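Local coordinates for uncharacterized protein (Treponema denticola ATCC 35404, PDB 6R9N) that probably senses oxygen and iron for bacterial chemotaxis, holding a peroxide ion at a di-iron centre in a metallo-beta-lactamase-like fold, at residues A[121-133]-A[141-155]. Numbering follows the deposited sequence.
Sequences MVPIPDKGMSISL and CIPSHFMHSPGQFGL. With FE (Fe (III) ion), chain D.
H145 NE2 gives its proton to D126 O at 2.8 Å, nearly straight at 171°; the acceptor lies in the imidazole plane and the donor meets a lone pair in the carbonyl plane. On the far side of the same ring, Q152 N donates to H145 ND1 at 3.2 Å from a position tilted out of the ring plane, so both ring nitrogens have a partner. The D126 carboxylate itself turns to R198 of the second subunit in a salt bridge. A second cross-bond, equally straight, runs from C141 N to M129 O, 2.8 Å, and continues the pairing of hairpin strands 130-132 and 138-143 one residue beyond the first strand.

D126 sits in the type I turn 125-128, closed by G128 N to P125 O at 2.9 Å. The turn takes the chain from edge strand 121-124 of one sheet to edge strand 130-132 of the other, consistent with the two-sheet metallo-beta-lactamase-like core. Apolar contacts join the sheets near this turn. I124 has CG1 anti to its carbonyl carbon (chi1 -51°), which places CG2 over one face of the F153 ring, 3.5 Å from the centroid and 16° off the normal, as a CH-pi contact, while CD1 reaches C141 SG at 3.6 Å.

Further along 141-155, Q152 NE2 donates to S144 O at 3.0 Å, nearly straight and in the amide plane. Its bond to M147 O is more bent, the donor well above the carbonyl plane. Together they bridge the loop whose H148 NE2 binds iron at 2.2 Å; H80, D82 and D167 also bind this metal.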
ATOM      1  N   MET A 121      -6.283  -2.341 -17.696  1.00 44.68           N
ATOM      2  CA  MET A 121      -6.838  -1.944 -16.402  1.00 40.51           C
ATOM      3  C   MET A 121      -8.333  -1.662 -16.457  1.00 36.66           C
ATOM      4  O   MET A 121      -8.798  -0.932 -17.336  1.00 39.01           O
ATOM      5  CB  MET A 121      -6.122  -0.695 -15.888  1.00 41.02           C
ATOM      6  CG  MET A 121      -4.623  -0.830 -15.919  1.00 47.13           C
ATOM      7  SD  MET A 121      -4.141  -2.183 -14.845  1.00 47.82           S
ATOM      8  CE  MET A 121      -3.969  -1.277 -13.304  1.00 39.83           C
ATOM      9  N   VAL A 122      -9.078  -2.250 -15.525  1.00 35.49           N
ATOM     10  CA  VAL A 122     -10.458  -1.866 -15.254  1.00 29.02           C
ATOM     11  C   VAL A 122     -10.488  -1.165 -13.895  1.00 32.45           C
ATOM     12  O   VAL A 122     -10.390  -1.832 -12.854  1.00 27.73           O
ATOM     13  CB  VAL A 122     -11.404  -3.071 -15.270  1.00 32.77           C
ATOM     14  CG1 VAL A 122     -12.830  -2.581 -15.014  1.00 31.59           C
ATOM     15  CG2 VAL A 122     -11.276  -3.853 -16.602  1.00 28.46           C
ATOM     16  N   PRO A 123     -10.671   0.159 -13.844  1.00 35.31           N
ATOM     17  CA  PRO A 123     -10.672   0.854 -12.547  1.00 30.22           C
ATOM     18  C   PRO A 123     -12.001   0.640 -11.840  1.00 31.38           C
ATOM     19  O   PRO A 123     -13.067   0.839 -12.420  1.00 33.71           O
ATOM     20  CB  PRO A 123     -10.471   2.330 -12.926  1.00 33.85           C
ATOM     21  CG  PRO A 123     -10.163   2.329 -14.431  1.00 40.10           C
ATOM     22  CD  PRO A 123     -10.814   1.095 -14.971  1.00 33.74           C
ATOM     23  N   ILE A 124     -11.946   0.227 -10.581  1.00 32.26           N
ATOM     24  CA  ILE A 124     -13.149   0.040  -9.777  1.00 29.55           C
ATOM     25  C   ILE A 124     -13.471   1.374  -9.114  1.00 26.31           C
ATOM     26  O   ILE A 124     -12.606   1.931  -8.425  1.00 23.22           O
ATOM     27  CB  ILE A 124     -12.976  -1.066  -8.728  1.00 27.13           C
ATOM     28  CG1 ILE A 124     -12.436  -2.351  -9.374  1.00 29.05           C
ATOM     29  CG2 ILE A 124     -14.315  -1.345  -8.070  1.00 24.68           C
ATOM     30  CD1 ILE A 124     -12.087  -3.425  -8.358  1.00 29.59           C
ATOM     31  N   PRO A 125     -14.663   1.928  -9.312  1.00 26.85           N
ATOM     32  CA  PRO A 125     -15.020   3.166  -8.615  1.00 28.91           C
ATOM     33  C   PRO A 125     -15.283   2.871  -7.153  1.00 26.43           C
ATOM     34  O   PRO A 125     -15.523   1.730  -6.760  1.00 26.96           O
ATOM     35  CB  PRO A 125     -16.288   3.636  -9.337  1.00 31.21           C
ATOM     36  CG  PRO A 125     -16.913   2.354  -9.838  1.00 26.49           C
ATOM     37  CD  PRO A 125     -15.777   1.388 -10.117  1.00 29.57           C
ATOM     38  N   ASP A 126     -15.277   3.932  -6.347  1.00 26.34           N
ATOM     39  CA  ASP A 126     -15.229   3.759  -4.895  1.00 25.37           C
ATOM     40  C   ASP A 126     -16.350   2.870  -4.345  1.00 27.45           C
ATOM     41  O   ASP A 126     -16.129   2.150  -3.367  1.00 26.47           O
ATOM     42  CB  ASP A 126     -15.256   5.129  -4.213  1.00 28.18           C
ATOM     43  CG  ASP A 126     -13.890   5.786  -4.200  1.00 29.02           C
ATOM     44  OD1 ASP A 126     -12.884   5.084  -4.478  1.00 31.80           O
ATOM     45  OD2 ASP A 126     -13.813   6.997  -3.924  1.00 33.88           O
ATOM     46  N   LYS A 127     -17.547   2.891  -4.935  1.00 22.24           N
ATOM     47  CA  LYS A 127     -18.668   2.127  -4.392  1.00 23.58           C
ATOM     48  C   LYS A 127     -18.804   0.733  -5.006  1.00 28.45           C
ATOM     49  O   LYS A 127     -19.769   0.022  -4.707  1.00 28.98           O
ATOM     50  CB  LYS A 127     -19.982   2.893  -4.561  1.00 26.22           C
ATOM     51  CG  LYS A 127     -20.098   4.089  -3.623  1.00 28.09           C
ATOM     52  CD  LYS A 127     -21.352   4.900  -3.860  1.00 33.73           C
ATOM     53  CE  LYS A 127     -21.250   6.236  -3.138  1.00 32.00           C
ATOM     54  NZ  LYS A 127     -22.516   6.607  -2.469  1.00 35.91           N
ATOM     55  N   GLY A 128     -17.858   0.325  -5.836  1.00 26.07           N
ATOM     56  CA  GLY A 128     -17.815  -1.024  -6.345  1.00 27.59           C
ATOM     57  C   GLY A 128     -18.482  -1.123  -7.692  1.00 31.73           C
ATOM     58  O   GLY A 128     -18.979  -0.147  -8.256  1.00 28.85           O
ATOM     59  N   MET A 129     -18.467  -2.344  -8.209  1.00 28.94           N
ATOM     60  CA  MET A 129     -19.063  -2.678  -9.494  1.00 31.14           C
ATOM     61  C   MET A 129     -19.244  -4.189  -9.517  1.00 33.21           C
ATOM     62  O   MET A 129     -18.696  -4.910  -8.681  1.00 26.44           O
ATOM     63  CB  MET A 129     -18.186  -2.207 -10.653  1.00 29.61           C
ATOM     64  CG  MET A 129     -16.847  -2.950 -10.727  1.00 28.83           C
ATOM     65  SD  MET A 129     -15.664  -2.327 -11.931  1.00 34.07           S
ATOM     66  CE  MET A 129     -16.695  -2.146 -13.389  1.00 35.21           C
ATOM     67  N   SER A 130     -20.030  -4.658 -10.476  1.00 35.19           N
ATOM     68  CA  SER A 130     -20.260  -6.080 -10.691  1.00 31.80           C
ATOM     69  C   SER A 130     -19.490  -6.591 -11.908  1.00 33.60           C
ATOM     70  O   SER A 130     -19.177  -5.839 -12.836  1.00 32.25           O
ATOM     71  CB  SER A 130     -21.749  -6.374 -10.839  1.00 28.16           C
ATOM     72  OG  SER A 130     -22.390  -6.220  -9.583  1.00 34.33           O
ATOM     73  N   ILE A 131     -19.164  -7.882 -11.878  1.00 33.95           N
ATOM     74  CA  ILE A 131     -18.562  -8.590 -13.002  1.00 32.12           C
ATOM     75  C   ILE A 131     -19.466  -9.774 -13.333  1.00 37.53           C
ATOM     76  O   ILE A 131     -19.751 -10.601 -12.456  1.00 34.61           O
ATOM     77  CB  ILE A 131     -17.139  -9.060 -12.664  1.00 36.60           C
ATOM     78  CG1 ILE A 131     -16.321  -7.893 -12.099  1.00 34.45           C
ATOM     79  CG2 ILE A 131     -16.453  -9.640 -13.880  1.00 34.99           C
ATOM     80  CD1 ILE A 131     -15.047  -8.329 -11.385  1.00 38.77           C
ATOM     81  N   SER A 132     -19.957  -9.828 -14.577  1.00 32.95           N
ATOM     82  CA  SER A 132     -20.885 -10.873 -15.005  1.00 35.38           C
ATOM     83  C   SER A 132     -20.132 -12.136 -15.401  1.00 36.14           C
ATOM     84  O   SER A 132     -19.077 -12.073 -16.040  1.00 38.26           O
ATOM     85  CB  SER A 132     -21.726 -10.412 -16.201  1.00 37.27           C
ATOM     86  OG  SER A 132     -22.238  -9.105 -16.034  1.00 39.29           O
ATOM     87  N   LEU A 133     -20.689 -13.285 -15.054  1.00 32.21           N
ATOM     88  CA  LEU A 133     -20.032 -14.529 -15.416  1.00 34.35           C
ATOM     89  C   LEU A 133     -20.822 -15.301 -16.465  1.00 35.47           C
ATOM     90  O   LEU A 133     -22.047 -15.159 -16.566  1.00 32.18           O
ATOM     91  CB  LEU A 133     -19.848 -15.406 -14.175  1.00 34.09           C
ATOM     92  CG  LEU A 133     -18.923 -14.803 -13.121  1.00 34.19           C
ATOM     93  CD1 LEU A 133     -18.826 -15.747 -11.944  1.00 36.71           C
ATOM     94  CD2 LEU A 133     -17.561 -14.505 -13.718  1.00 34.59           C
ATOM     95  N   CYS A 141     -17.712  -6.364  -6.473  1.00 26.99           N
ATOM     96  CA  CYS A 141     -16.563  -5.749  -5.820  1.00 29.36           C
ATOM     97  C   CYS A 141     -17.064  -5.012  -4.585  1.00 29.68           C
ATOM     98  O   CYS A 141     -17.905  -4.117  -4.695  1.00 23.39           O
ATOM     99  CB  CYS A 141     -15.868  -4.772  -6.770  1.00 27.50           C
ATOM    100  SG  CYS A 141     -15.059  -5.531  -8.239  1.00 29.62           S
ATOM    101  N   ILE A 142     -16.529  -5.372  -3.422  1.00 27.90           N
ATOM    102  CA  ILE A 142     -17.070  -4.954  -2.131  1.00 23.97           C
ATOM    103  C   ILE A 142     -16.180  -3.843  -1.590  1.00 26.03           C
ATOM    104  O   ILE A 142     -14.994  -4.091  -1.339  1.00 23.51           O
ATOM    105  CB  ILE A 142     -17.153  -6.125  -1.135  1.00 26.74           C
ATOM    106  CG1 ILE A 142     -18.029  -7.260  -1.686  1.00 26.43           C
ATOM    107  CG2 ILE A 142     -17.652  -5.641   0.234  1.00 26.37           C
ATOM    108  CD1 ILE A 142     -19.412  -6.799  -2.213  1.00 27.23           C
ATOM    109  N   PRO A 143     -16.694  -2.629  -1.403  1.00 25.60           N
ATOM    110  CA  PRO A 143     -15.869  -1.547  -0.854  1.00 26.33           C
ATOM    111  C   PRO A 143     -15.277  -1.935   0.493  1.00 24.32           C
ATOM    112  O   PRO A 143     -15.996  -2.305   1.423  1.00 26.29           O
ATOM    113  CB  PRO A 143     -16.860  -0.383  -0.717  1.00 24.32           C
ATOM    114  CG  PRO A 143     -17.988  -0.716  -1.632  1.00 30.24           C
ATOM    115  CD  PRO A 143     -18.086  -2.205  -1.640  1.00 27.79           C
ATOM    116  N   SER A 144     -13.959  -1.801   0.613  1.00 24.90           N
ATOM    117  CA  SER A 144     -13.265  -2.197   1.839  1.00 22.64           C
ATOM    118  C   SER A 144     -12.179  -1.199   2.151  1.00 23.80           C
ATOM    119  O   SER A 144     -11.072  -1.563   2.565  1.00 20.60           O
ATOM    120  CB  SER A 144     -12.680  -3.605   1.712  1.00 24.47           C
ATOM    121  OG  SER A 144     -13.689  -4.531   1.345  1.00 26.40           O
ATOM    122  N   HIS A 145     -12.487   0.077   1.949  1.00 20.75           N
ATOM    123  CA  HIS A 145     -11.474   1.113   1.957  1.00 24.69           C
ATOM    124  C   HIS A 145     -10.963   1.375   3.372  1.00 23.52           C
ATOM    125  O   HIS A 145     -11.682   1.216   4.364  1.00 24.26           O
ATOM    126  CB  HIS A 145     -12.041   2.387   1.322  1.00 21.62           C
ATOM    127  CG  HIS A 145     -12.609   2.162  -0.044  1.00 24.93           C
ATOM    128  ND1 HIS A 145     -11.847   1.701  -1.100  1.00 23.39           N
ATOM    129  CD2 HIS A 145     -13.867   2.315  -0.525  1.00 23.07           C
ATOM    130  CE1 HIS A 145     -12.611   1.589  -2.174  1.00 26.03           C
ATOM    131  NE2 HIS A 145     -13.843   1.952  -1.850  1.00 22.84           N
ATOM    132  N   PHE A 146      -9.692   1.752   3.456  1.00 21.52           N
ATOM    133  CA  PHE A 146      -9.052   2.090   4.729  1.00 23.33           C
ATOM    134  C   PHE A 146      -8.995   0.907   5.691  1.00 26.42           C
ATOM    135  O   PHE A 146      -8.903   1.095   6.916  1.00 24.88           O
ATOM    136  CB  PHE A 146      -9.737   3.291   5.391  1.00 23.70           C
ATOM    137  CG  PHE A 146      -9.579   4.544   4.611  1.00 22.61           C
ATOM    138  CD1 PHE A 146      -8.358   5.192   4.572  1.00 25.64           C
ATOM    139  CD2 PHE A 146     -10.626   5.047   3.865  1.00 25.96           C
ATOM    140  CE1 PHE A 146      -8.196   6.345   3.822  1.00 26.60           C
ATOM    141  CE2 PHE A 146     -10.466   6.217   3.113  1.00 26.34           C
ATOM    142  CZ  PHE A 146      -9.260   6.856   3.098  1.00 23.39           C
ATOM    143  N   MET A 147      -8.993  -0.319   5.151  1.00 21.85           N
ATOM    144  CA  MET A 147      -8.849  -1.516   5.972  1.00 23.91           C
ATOM    145  C   MET A 147      -7.881  -2.521   5.339  1.00 24.94           C
ATOM    146  O   MET A 147      -8.242  -3.662   5.071  1.00 25.62           O
ATOM    147  CB  MET A 147     -10.208  -2.181   6.194  1.00 23.51           C
ATOM    148  CG  MET A 147     -11.164  -1.382   7.081  1.00 28.13           C
ATOM    149  SD  MET A 147     -12.924  -1.884   6.983  1.00 27.94           S
ATOM    150  CE  MET A 147     -12.867  -3.590   7.542  1.00 26.29           C
ATOM    151  N   HIS A 148      -6.629  -2.127   5.075  1.00 24.78           N
ATOM    152  CA  HIS A 148      -5.999  -0.852   5.444  1.00 22.04           C
ATOM    153  C   HIS A 148      -5.931   0.174   4.315  1.00 22.80           C
ATOM    154  O   HIS A 148      -5.879   1.385   4.563  1.00 23.93           O
ATOM    155  CB  HIS A 148      -4.565  -1.111   5.901  1.00 21.64           C
ATOM    156  CG  HIS A 148      -3.737  -1.834   4.878  1.00 23.98           C
ATOM    157  ND1 HIS A 148      -2.951  -1.184   3.951  1.00 24.82           N
ATOM    158  CD2 HIS A 148      -3.603  -3.155   4.620  1.00 21.30           C
ATOM    159  CE1 HIS A 148      -2.347  -2.072   3.187  1.00 21.60           C
ATOM    160  NE2 HIS A 148      -2.732  -3.279   3.567  1.00 22.67           N
ATOM    161  N   SER A 149      -5.918  -0.300   3.077  1.00 24.57           N
ATOM    162  CA  SER A 149      -5.567   0.616   1.986  1.00 23.95           C
ATOM    163  C   SER A 149      -6.745   1.534   1.657  1.00 23.75           C
ATOM    164  O   SER A 149      -7.904   1.094   1.704  1.00 22.31           O
ATOM    165  CB  SER A 149      -5.173  -0.183   0.732  1.00 24.78           C
ATOM    166  OG  SER A 149      -5.217   0.614  -0.440  1.00 23.54           O
ATOM    167  N   PRO A 150      -6.472   2.798   1.290  1.00 21.08           N
ATOM    168  CA  PRO A 150      -7.570   3.731   0.981  1.00 22.40           C
ATOM    169  C   PRO A 150      -8.395   3.321  -0.227  1.00 25.44           C
ATOM    170  O   PRO A 150      -9.535   3.786  -0.358  1.00 22.81           O
ATOM    171  CB  PRO A 150      -6.858   5.070   0.727  1.00 22.89           C
ATOM    172  CG  PRO A 150      -5.442   4.712   0.397  1.00 24.18           C
ATOM    173  CD  PRO A 150      -5.143   3.429   1.148  1.00 24.28           C
ATOM    174  N   GLY A 151      -7.839   2.515  -1.134  1.00 27.73           N
ATOM    175  CA  GLY A 151      -8.589   1.919  -2.230  1.00 23.70           C
ATOM    176  C   GLY A 151      -8.445   0.404  -2.226  1.00 23.08           C
ATOM    177  O   GLY A 151      -7.502  -0.137  -2.811  1.00 23.22           O
ATOM    178  N   GLN A 152      -9.353  -0.290  -1.542  1.00 24.28           N
ATOM    179  CA  GLN A 152      -9.338  -1.743  -1.438  1.00 21.65           C
ATOM    180  C   GLN A 152     -10.740  -2.271  -1.685  1.00 22.44           C
ATOM    181  O   GLN A 152     -11.712  -1.681  -1.201  1.00 20.28           O
ATOM    182  CB  GLN A 152      -8.858  -2.231  -0.046  1.00 25.92           C
ATOM    183  CG  GLN A 152      -8.949  -3.776   0.126  1.00 21.92           C
ATOM    184  CD  GLN A 152      -8.496  -4.318   1.507  1.00 26.46           C
ATOM    185  OE1 GLN A 152      -7.650  -5.223   1.589  1.00 26.27           O
ATOM    186  NE2 GLN A 152      -9.094  -3.813   2.576  1.00 22.49           N
ATOM    187  N   PHE A 153     -10.837  -3.401  -2.403  1.00 20.25           N
ATOM    188  CA  PHE A 153     -12.102  -4.104  -2.565  1.00 23.90           C
ATOM    189  C   PHE A 153     -11.954  -5.576  -2.209  1.00 22.57           C
ATOM    190  O   PHE A 153     -10.901  -6.191  -2.410  1.00 25.90           O
ATOM    191  CB  PHE A 153     -12.656  -3.983  -4.010  1.00 21.21           C
ATOM    192  CG  PHE A 153     -13.040  -2.596  -4.378  1.00 25.27           C
ATOM    193  CD1 PHE A 153     -14.329  -2.134  -4.141  1.00 28.27           C
ATOM    194  CD2 PHE A 153     -12.106  -1.726  -4.926  1.00 22.80           C
ATOM    195  CE1 PHE A 153     -14.687  -0.840  -4.466  1.00 24.30           C
ATOM    196  CE2 PHE A 153     -12.458  -0.421  -5.242  1.00 23.54           C
ATOM    197  CZ  PHE A 153     -13.743   0.020  -5.005  1.00 22.44           C
ATOM    198  N   GLY A 154     -13.024  -6.133  -1.679  1.00 21.96           N
ATOM    199  CA  GLY A 154     -13.206  -7.566  -1.679  1.00 22.74           C
ATOM    200  C   GLY A 154     -13.996  -7.988  -2.899  1.00 25.73           C
ATOM    201  O   GLY A 154     -14.478  -7.151  -3.656  1.00 24.72           O
ATOM    202  N   LEU A 155     -14.099  -9.302  -3.106  1.00 24.56           N
ATOM    203  CA  LEU A 155     -14.887  -9.836  -4.214  1.00 28.52           C
ATOM    204  C   LEU A 155     -15.839 -10.872  -3.646  1.00 28.38           C
ATOM    205  O   LEU A 155     -15.397 -11.858  -3.043  1.00 28.65           O
ATOM    206  CB  LEU A 155     -13.982 -10.438  -5.312  1.00 29.57           C
ATOM    207  CG  LEU A 155     -14.573 -10.657  -6.713  1.00 30.22           C
ATOM    208  CD1 LEU A 155     -15.483 -11.876  -6.728  1.00 36.47           C
ATOM    209  CD2 LEU A 155     -15.357  -9.382  -7.185  1.00 24.29           C
TER
HETATM  210 FE    FE D 302      -2.104  -5.067   2.464  1.00 22.58          FE